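Long-range contacts in inactive PncC family protein (Escherichia coli O157:H7, PDB 5KOL), which belongs to the CinA family but lacks nicotinamide-nucleotide (NMN) amidohydrolase activity, its actual role being unknown: residues 129-134 with 146-151; 134-139 with 161-166. All blocks are in the same frame, centred on the assembly; numbering follows the deposited sequence.

Contact 1: 129-134 with 146-151; sequences AGTVWF and VMHFAG
The indole of W133 carries V146 on one face: the branched CB sits 3.4 Å from the centroid of the six-membered ring and almost exactly on its normal, a CH-pi contact. Tryptophan offers a broad plate here, and the branching of V146 at CB puts its bulk close to the backbone, where CB can rest on the ring with CG1 and CG2 also near it. On this side of the sheet H148 lies beside T131, both pointing the same way, and H148 ND1 donates to T131 OG1 at 3.1 Å, with the hydroxyl tilted 15° from the imidazole plane. That hydroxyl also bonds to the carbonyl of P128, while a water at the imidazole edge ties H148 ND1 to A129 O.

The other side is apolar. F149 and F134 approach from opposite directions and meet at their edges, F134 CZ lying 3.8 Å from F149 CE2; V132 CG2 also touches the F149 edge, and M147 CG comes obliquely to F134. With chi1 at -175°, V132 sends CG1 anti to the backbone N and leaves CG2 beside that nitrogen, facing F149. I114 and helix 153-171 continue this oily layer.

Between the two faces, V132 and M147 form an antiparallel hydrogen-bonded pair, V132 N to M147 O at 2.9 Å and M147 N to V132 O at 3.0 Å. Beyond it F149 N donates a hydrogen bond to G130 O at 2.8 Å. With phi at 93° and F149 O close by its CA, G130 fits as the residue without a side chain. This is the open end of a beta hairpin, strands 131-138 and 141-148, at one margin of the mixed sheet.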
ATOM      1  N   ALA A 129      -1.731 -23.533  -2.817  1.00 46.96           N
ATOM      2  CA  ALA A 129      -2.278 -22.376  -2.124  1.00 49.08           C
ATOM      3  C   ALA A 129      -1.736 -22.329  -0.699  1.00 37.35           C
ATOM      4  O   ALA A 129      -1.498 -23.368  -0.074  1.00 38.77           O
ATOM      5  CB  ALA A 129      -3.805 -22.434  -2.121  1.00 42.98           C
ATOM      6  N   GLY A 130      -1.514 -21.115  -0.191  1.00 36.59           N
ATOM      7  CA  GLY A 130      -0.934 -20.935   1.131  1.00 32.43           C
ATOM      8  C   GLY A 130       0.578 -20.784   1.151  1.00 34.37           C
ATOM      9  O   GLY A 130       1.136 -20.469   2.206  1.00 32.44           O
ATOM     10  N   THR A 131       1.252 -21.004   0.021  1.00 30.92           N
ATOM     11  CA  THR A 131       2.686 -20.773  -0.107  1.00 30.08           C
ATOM     12  C   THR A 131       2.971 -19.281  -0.243  1.00 35.80           C
ATOM     13  O   THR A 131       2.458 -18.631  -1.163  1.00 32.70           O
ATOM     14  CB  THR A 131       3.221 -21.483  -1.350  1.00 36.56           C
ATOM     15  OG1 THR A 131       2.810 -22.849  -1.340  1.00 37.79           O
ATOM     16  CG2 THR A 131       4.754 -21.390  -1.399  1.00 36.52           C
ATOM     17  N   VAL A 132       3.828 -18.745   0.623  1.00 27.71           N
ATOM     18  CA  VAL A 132       4.214 -17.338   0.566  1.00 28.63           C
ATOM     19  C   VAL A 132       5.734 -17.232   0.675  1.00 28.51           C
ATOM     20  O   VAL A 132       6.338 -17.765   1.615  1.00 30.56           O
ATOM     21  CB  VAL A 132       3.534 -16.501   1.671  1.00 28.99           C
ATOM     22  CG1 VAL A 132       3.882 -15.023   1.484  1.00 29.91           C
ATOM     23  CG2 VAL A 132       2.029 -16.693   1.638  1.00 28.16           C
ATOM     24  N   TRP A 133       6.345 -16.541  -0.286  1.00 22.80           N
ATOM     25  CA  TRP A 133       7.771 -16.236  -0.237  1.00 24.00           C
ATOM     26  C   TRP A 133       8.012 -14.860   0.367  1.00 25.72           C
ATOM     27  O   TRP A 133       7.280 -13.914   0.089  1.00 26.35           O
ATOM     28  CB  TRP A 133       8.369 -16.289  -1.632  1.00 24.93           C
ATOM     29  CG  TRP A 133       8.820 -17.656  -2.018  1.00 28.84           C
ATOM     30  CD1 TRP A 133       8.156 -18.547  -2.804  1.00 28.74           C
ATOM     31  CD2 TRP A 133      10.039 -18.300  -1.614  1.00 31.49           C
ATOM     32  NE1 TRP A 133       8.891 -19.704  -2.932  1.00 29.26           N
ATOM     33  CE2 TRP A 133      10.050 -19.579  -2.208  1.00 26.25           C
ATOM     34  CE3 TRP A 133      11.121 -17.917  -0.807  1.00 28.02           C
ATOM     35  CZ2 TRP A 133      11.110 -20.491  -2.023  1.00 37.20           C
ATOM     36  CZ3 TRP A 133      12.180 -18.823  -0.627  1.00 31.60           C
ATOM     37  CH2 TRP A 133      12.160 -20.093  -1.231  1.00 30.42           C
ATOM     38  N   PHE A 134       9.059 -14.746   1.174  1.00 22.16           N
ATOM     39  CA  PHE A 134       9.381 -13.496   1.843  1.00 22.79           C
ATOM     40  C   PHE A 134      10.822 -13.128   1.548  1.00 25.56           C
ATOM     41  O   PHE A 134      11.660 -14.007   1.360  1.00 24.76           O
ATOM     42  CB  PHE A 134       9.208 -13.614   3.359  1.00 24.22           C
ATOM     43  CG  PHE A 134       7.818 -13.997   3.803  1.00 24.33           C
ATOM     44  CD1 PHE A 134       7.421 -15.322   3.820  1.00 26.66           C
ATOM     45  CD2 PHE A 134       6.942 -13.032   4.265  1.00 24.13           C
ATOM     46  CE1 PHE A 134       6.139 -15.683   4.248  1.00 21.81           C
ATOM     47  CE2 PHE A 134       5.656 -13.373   4.707  1.00 24.06           C
ATOM     48  CZ  PHE A 134       5.258 -14.702   4.698  1.00 21.99           C
ATOM     49  N   VAL A 146      10.542 -19.192   2.822  1.00 27.96           N
ATOM     50  CA  VAL A 146       9.236 -19.602   2.320  1.00 30.24           C
ATOM     51  C   VAL A 146       8.433 -20.215   3.463  1.00 35.15           C
ATOM     52  O   VAL A 146       8.991 -20.821   4.387  1.00 30.36           O
ATOM     53  CB  VAL A 146       9.360 -20.582   1.132  1.00 32.79           C
ATOM     54  CG1 VAL A 146      10.199 -21.805   1.517  1.00 33.88           C
ATOM     55  CG2 VAL A 146       7.975 -21.001   0.614  1.00 29.83           C
ATOM     56  N   MET A 147       7.109 -20.030   3.402  1.00 31.72           N
ATOM     57  CA  MET A 147       6.170 -20.563   4.384  1.00 35.67           C
ATOM     58  C   MET A 147       4.965 -21.175   3.683  1.00 37.63           C
ATOM     59  O   MET A 147       4.587 -20.755   2.586  1.00 35.24           O
ATOM     60  CB  MET A 147       5.696 -19.466   5.342  1.00 30.20           C
ATOM     61  CG  MET A 147       6.799 -18.883   6.212  1.00 31.71           C
ATOM     62  SD  MET A 147       7.371 -20.102   7.411  1.00 34.08           S
ATOM     63  CE  MET A 147       5.948 -20.246   8.496  1.00 33.86           C
ATOM     64  N   HIS A 148       4.343 -22.158   4.337  1.00 29.71           N
ATOM     65  CA  HIS A 148       3.119 -22.791   3.844  1.00 31.94           C
ATOM     66  C   HIS A 148       2.053 -22.649   4.921  1.00 39.28           C
ATOM     67  O   HIS A 148       2.044 -23.411   5.891  1.00 38.60           O
ATOM     68  CB  HIS A 148       3.368 -24.250   3.492  1.00 36.35           C
ATOM     69  CG  HIS A 148       4.431 -24.430   2.453  1.00 40.12           C
ATOM     70  ND1 HIS A 148       4.193 -24.251   1.107  1.00 41.74           N
ATOM     71  CD2 HIS A 148       5.740 -24.752   2.565  1.00 37.80           C
ATOM     72  CE1 HIS A 148       5.308 -24.469   0.431  1.00 39.23           C
ATOM     73  NE2 HIS A 148       6.263 -24.773   1.290  1.00 49.68           N
ATOM     74  N   PHE A 149       1.165 -21.670   4.761  1.00 34.34           N
ATOM     75  CA  PHE A 149       0.180 -21.358   5.786  1.00 38.10           C
ATOM     76  C   PHE A 149      -1.115 -22.115   5.527  1.00 37.75           C
ATOM     77  O   PHE A 149      -1.562 -22.224   4.381  1.00 39.95           O
ATOM     78  CB  PHE A 149      -0.102 -19.854   5.834  1.00 31.61           C
ATOM     79  CG  PHE A 149       1.096 -19.012   6.224  1.00 35.06           C
ATOM     80  CD1 PHE A 149       1.649 -19.104   7.503  1.00 35.05           C
ATOM     81  CD2 PHE A 149       1.651 -18.112   5.317  1.00 37.54           C
ATOM     82  CE1 PHE A 149       2.741 -18.320   7.862  1.00 29.75           C
ATOM     83  CE2 PHE A 149       2.748 -17.330   5.665  1.00 29.18           C
ATOM     84  CZ  PHE A 149       3.279 -17.422   6.949  1.00 29.49           C
ATOM     85  N   ALA A 150      -1.715 -22.640   6.601  1.00 40.56           N
ATOM     86  CA  ALA A 150      -3.014 -23.292   6.508  1.00 39.01           C
ATOM     87  C   ALA A 150      -4.139 -22.286   6.751  1.00 40.28           C
ATOM     88  O   ALA A 150      -3.951 -21.241   7.380  1.00 41.15           O
ATOM     89  CB  ALA A 150      -3.121 -24.451   7.508  1.00 44.55           C
ATOM     90  N   GLY A 151      -5.320 -22.619   6.248  1.00 41.23           N
ATOM     91  CA  GLY A 151      -6.506 -21.809   6.442  1.00 41.66           C
ATOM     92  C   GLY A 151      -6.924 -21.119   5.156  1.00 45.54           C
ATOM     93  O   GLY A 151      -6.270 -21.218   4.114  1.00 49.03           O
TER
HETATM   94  O   HOH W   1       0.930 -24.021   1.169  1.00 47.69           O

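Contact 2: 134-139 with 161-166; sequences FAWHIK and VRFALA
Helix 153-171 packs on one face of the mixed sheet, and this buried contact is where its middle meets strand 131-138. The axes of the two short segments approach to 9.6 Å and run in broadly the same direction. Two aromatic residues of the strand, F134 and W136, have their CB atoms directed at the helix, which answers with one large residue, F163, and one small one, A164.

F163 turns its edge to the face of F134 in an edge-to-face pair, with centroids 4.7 Å apart and planes at 58°. F163 CD2 stands over the centre of the F134 ring, 3.5 Å from F134 CZ. The chi1 of 177° swings F163 CG anti to its backbone N and carries the ring out to F134. A164 CB comes obliquely to the same ring, 4.0 Å from F134 CD2; a methyl is short enough to let the helix settle close to the strand, and it also touches I112 and I114 of the neighbouring strand.

Against 161-166 W136 presents its rim, while Q167 and L171, further along the helix, also pack on it. F163 CE2 lies at the indole edge, 4.0 Å from W136 CH2, and W136 NE1 donates to A164 O at 3.0 Å with an N-H...O angle of 160°. The nitrogen lies in the carbonyl plane, on a lone pair, and the oxygen is close to the plane of the indole.

Tryptophan thus serves two needs in the core: its carbon rim packs against phenylalanine, while its N-H, which would be costly to bury without an acceptor, is satisfied by a main-chain oxygen. Because W136 NE1 must keep pointing at A164 O, the bond together with F163 at the rim probably limits how the indole can turn.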
ATOM      1  N   PHE A 134       9.059 -14.746   1.174  1.00 22.16           N
ATOM      2  CA  PHE A 134       9.381 -13.496   1.843  1.00 22.79           C
ATOM      3  C   PHE A 134      10.822 -13.128   1.548  1.00 25.56           C
ATOM      4  O   PHE A 134      11.660 -14.007   1.360  1.00 24.76           O
ATOM      5  CB  PHE A 134       9.208 -13.614   3.359  1.00 24.22           C
ATOM      6  CG  PHE A 134       7.818 -13.997   3.803  1.00 24.33           C
ATOM      7  CD1 PHE A 134       7.421 -15.322   3.820  1.00 26.66           C
ATOM      8  CD2 PHE A 134       6.942 -13.032   4.265  1.00 24.13           C
ATOM      9  CE1 PHE A 134       6.139 -15.683   4.248  1.00 21.81           C
ATOM     10  CE2 PHE A 134       5.656 -13.373   4.707  1.00 24.06           C
ATOM     11  CZ  PHE A 134       5.258 -14.702   4.698  1.00 21.99           C
ATOM     12  N   ALA A 135      11.127 -11.832   1.553  1.00 23.30           N
ATOM     13  CA  ALA A 135      12.522 -11.405   1.493  1.00 24.53           C
ATOM     14  C   ALA A 135      12.720 -10.180   2.377  1.00 25.22           C
ATOM     15  O   ALA A 135      11.807  -9.359   2.542  1.00 26.98           O
ATOM     16  CB  ALA A 135      12.971 -11.107   0.035  1.00 24.79           C
ATOM     17  N   TRP A 136      13.920 -10.072   2.957  1.00 24.80           N
ATOM     18  CA  TRP A 136      14.313  -8.919   3.762  1.00 25.74           C
ATOM     19  C   TRP A 136      15.699  -8.444   3.351  1.00 29.91           C
ATOM     20  O   TRP A 136      16.608  -9.257   3.181  1.00 29.50           O
ATOM     21  CB  TRP A 136      14.351  -9.248   5.262  1.00 25.29           C
ATOM     22  CG  TRP A 136      13.068  -9.852   5.792  1.00 26.09           C
ATOM     23  CD1 TRP A 136      12.066  -9.204   6.441  1.00 24.15           C
ATOM     24  CD2 TRP A 136      12.673 -11.229   5.708  1.00 26.21           C
ATOM     25  NE1 TRP A 136      11.055 -10.090   6.770  1.00 23.38           N
ATOM     26  CE2 TRP A 136      11.412 -11.342   6.334  1.00 20.99           C
ATOM     27  CE3 TRP A 136      13.280 -12.384   5.191  1.00 27.55           C
ATOM     28  CZ2 TRP A 136      10.736 -12.553   6.431  1.00 21.32           C
ATOM     29  CZ3 TRP A 136      12.606 -13.588   5.285  1.00 23.36           C
ATOM     30  CH2 TRP A 136      11.348 -13.665   5.900  1.00 28.20           C
ATOM     31  N   HIS A 137      15.862  -7.128   3.240  1.00 24.84           N
ATOM     32  CA  HIS A 137      17.154  -6.497   3.003  1.00 29.02           C
ATOM     33  C   HIS A 137      17.574  -5.801   4.290  1.00 35.70           C
ATOM     34  O   HIS A 137      16.838  -4.954   4.806  1.00 32.12           O
ATOM     35  CB  HIS A 137      17.083  -5.489   1.858  1.00 35.35           C
ATOM     36  CG  HIS A 137      18.379  -4.780   1.593  1.00 41.73           C
ATOM     37  ND1 HIS A 137      19.214  -5.118   0.549  1.00 45.29           N
ATOM     38  CD2 HIS A 137      18.980  -3.746   2.232  1.00 43.99           C
ATOM     39  CE1 HIS A 137      20.274  -4.329   0.560  1.00 43.46           C
ATOM     40  NE2 HIS A 137      20.156  -3.485   1.569  1.00 42.87           N
ATOM     41  N   ILE A 138      18.734  -6.173   4.815  1.00 38.29           N
ATOM     42  CA  ILE A 138      19.281  -5.558   6.020  1.00 42.07           C
ATOM     43  C   ILE A 138      20.773  -5.376   5.833  1.00 43.02           C
ATOM     44  O   ILE A 138      21.471  -6.327   5.465  1.00 44.61           O
ATOM     45  CB  ILE A 138      19.037  -6.401   7.282  1.00 38.54           C
ATOM     46  CG1 ILE A 138      17.635  -6.991   7.281  1.00 33.18           C
ATOM     47  CG2 ILE A 138      19.315  -5.560   8.521  1.00 41.89           C
ATOM     48  CD1 ILE A 138      17.448  -8.095   8.262  1.00 42.76           C
ATOM     49  N   LYS A 139      21.260  -4.168   6.112  1.00 44.18           N
ATOM     50  CA  LYS A 139      22.689  -3.858   6.097  1.00 53.64           C
ATOM     51  C   LYS A 139      23.365  -4.377   4.826  1.00 47.38           C
ATOM     52  O   LYS A 139      24.347  -5.118   4.874  1.00 47.38           O
ATOM     53  CB  LYS A 139      23.372  -4.412   7.351  1.00 49.84           C
ATOM     54  CG  LYS A 139      22.907  -3.751   8.654  1.00 52.64           C
ATOM     55  CD  LYS A 139      23.411  -4.501   9.889  1.00 58.49           C
ATOM     56  CE  LYS A 139      22.942  -3.843  11.189  1.00 52.48           C
ATOM     57  NZ  LYS A 139      21.710  -4.484  11.752  1.00 61.10           N
ATOM     58  N   VAL A 161       1.448 -11.268   7.069  1.00 20.19           N
ATOM     59  CA  VAL A 161       1.833  -9.951   7.579  1.00 22.40           C
ATOM     60  C   VAL A 161       2.543 -10.097   8.925  1.00 24.47           C
ATOM     61  O   VAL A 161       3.624  -9.534   9.136  1.00 22.05           O
ATOM     62  CB  VAL A 161       0.616  -9.004   7.660  1.00 28.33           C
ATOM     63  CG1 VAL A 161       1.023  -7.668   8.313  1.00 25.06           C
ATOM     64  CG2 VAL A 161      -0.019  -8.736   6.250  1.00 22.88           C
ATOM     65  N   ARG A 162       1.962 -10.874   9.855  1.00 25.54           N
ATOM     66  CA  ARG A 162       2.613 -11.067  11.156  1.00 24.78           C
ATOM     67  C   ARG A 162       3.976 -11.731  11.010  1.00 22.61           C
ATOM     68  O   ARG A 162       4.937 -11.358  11.694  1.00 23.83           O
ATOM     69  CB  ARG A 162       1.733 -11.911  12.091  1.00 23.91           C
ATOM     70  CG  ARG A 162       0.538 -11.154  12.661  1.00 24.91           C
ATOM     71  CD  ARG A 162      -0.459 -12.105  13.364  1.00 29.20           C
ATOM     72  NE  ARG A 162       0.078 -12.755  14.550  1.00 31.65           N
ATOM     73  CZ  ARG A 162      -0.290 -13.968  14.955  1.00 36.81           C
ATOM     74  NH1 ARG A 162      -1.170 -14.672  14.237  1.00 34.70           N
ATOM     75  NH2 ARG A 162       0.243 -14.493  16.053  1.00 36.43           N
ATOM     76  N   PHE A 163       4.077 -12.736  10.140  1.00 21.73           N
ATOM     77  CA  PHE A 163       5.350 -13.433   9.958  1.00 24.47           C
ATOM     78  C   PHE A 163       6.420 -12.501   9.383  1.00 26.75           C
ATOM     79  O   PHE A 163       7.576 -12.522   9.816  1.00 24.93           O
ATOM     80  CB  PHE A 163       5.159 -14.640   9.037  1.00 24.96           C
ATOM     81  CG  PHE A 163       6.430 -15.367   8.748  1.00 26.93           C
ATOM     82  CD1 PHE A 163       6.924 -16.291   9.648  1.00 26.78           C
ATOM     83  CD2 PHE A 163       7.144 -15.121   7.575  1.00 24.45           C
ATOM     84  CE1 PHE A 163       8.098 -16.961   9.416  1.00 32.89           C
ATOM     85  CE2 PHE A 163       8.329 -15.794   7.328  1.00 27.49           C
ATOM     86  CZ  PHE A 163       8.814 -16.707   8.248  1.00 29.23           C
ATOM     87  N   ALA A 164       6.052 -11.704   8.375  1.00 25.61           N
ATOM     88  CA  ALA A 164       6.999 -10.771   7.761  1.00 27.81           C
ATOM     89  C   ALA A 164       7.641  -9.854   8.801  1.00 27.00           C
ATOM     90  O   ALA A 164       8.856  -9.593   8.765  1.00 25.16           O
ATOM     91  CB  ALA A 164       6.276  -9.940   6.692  1.00 22.08           C
ATOM     92  N   LEU A 165       6.832  -9.372   9.745  1.00 22.90           N
ATOM     93  CA  LEU A 165       7.301  -8.501  10.820  1.00 17.74           C
ATOM     94  C   LEU A 165       8.134  -9.274  11.838  1.00 23.83           C
ATOM     95  O   LEU A 165       9.233  -8.844  12.219  1.00 24.99           O
ATOM     96  CB  LEU A 165       6.082  -7.860  11.504  1.00 20.21           C
ATOM     97  CG  LEU A 165       5.225  -6.929  10.616  1.00 24.06           C
ATOM     98  CD1 LEU A 165       4.000  -6.467  11.372  1.00 20.98           C
ATOM     99  CD2 LEU A 165       6.021  -5.713  10.169  1.00 25.14           C
ATOM    100  N   ALA A 166       7.608 -10.405  12.322  1.00 23.18           N
ATOM    101  CA  ALA A 166       8.299 -11.168  13.358  1.00 24.59           C
ATOM    102  C   ALA A 166       9.654 -11.672  12.875  1.00 25.50           C
ATOM    103  O   ALA A 166      10.627 -11.714  13.647  1.00 27.23           O
ATOM    104  CB  ALA A 166       7.419 -12.335  13.818  1.00 22.48           C
TER

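In the fold
Contacts 1 and 2 share F134, the residue at which strand 131-138 passes from one to the other, and their centres lie about 14 Å apart. Contact 1 pairs this strand with its hairpin partner at the margin of the sheet, whereas contact 2, whose centre lies about 5 Å from the centre of the chain, lays the following helix over the sheet. They also touch directly: M147 CG of contact 1 is 3.6 Å from F163 CZ of contact 2, and F149 CZ is 4.0 Å from F163 CB. F134, M147, F149 and F163 therefore make one continuous apolar cluster, linking the hairpin to helix 153-171, which follows it in the chain.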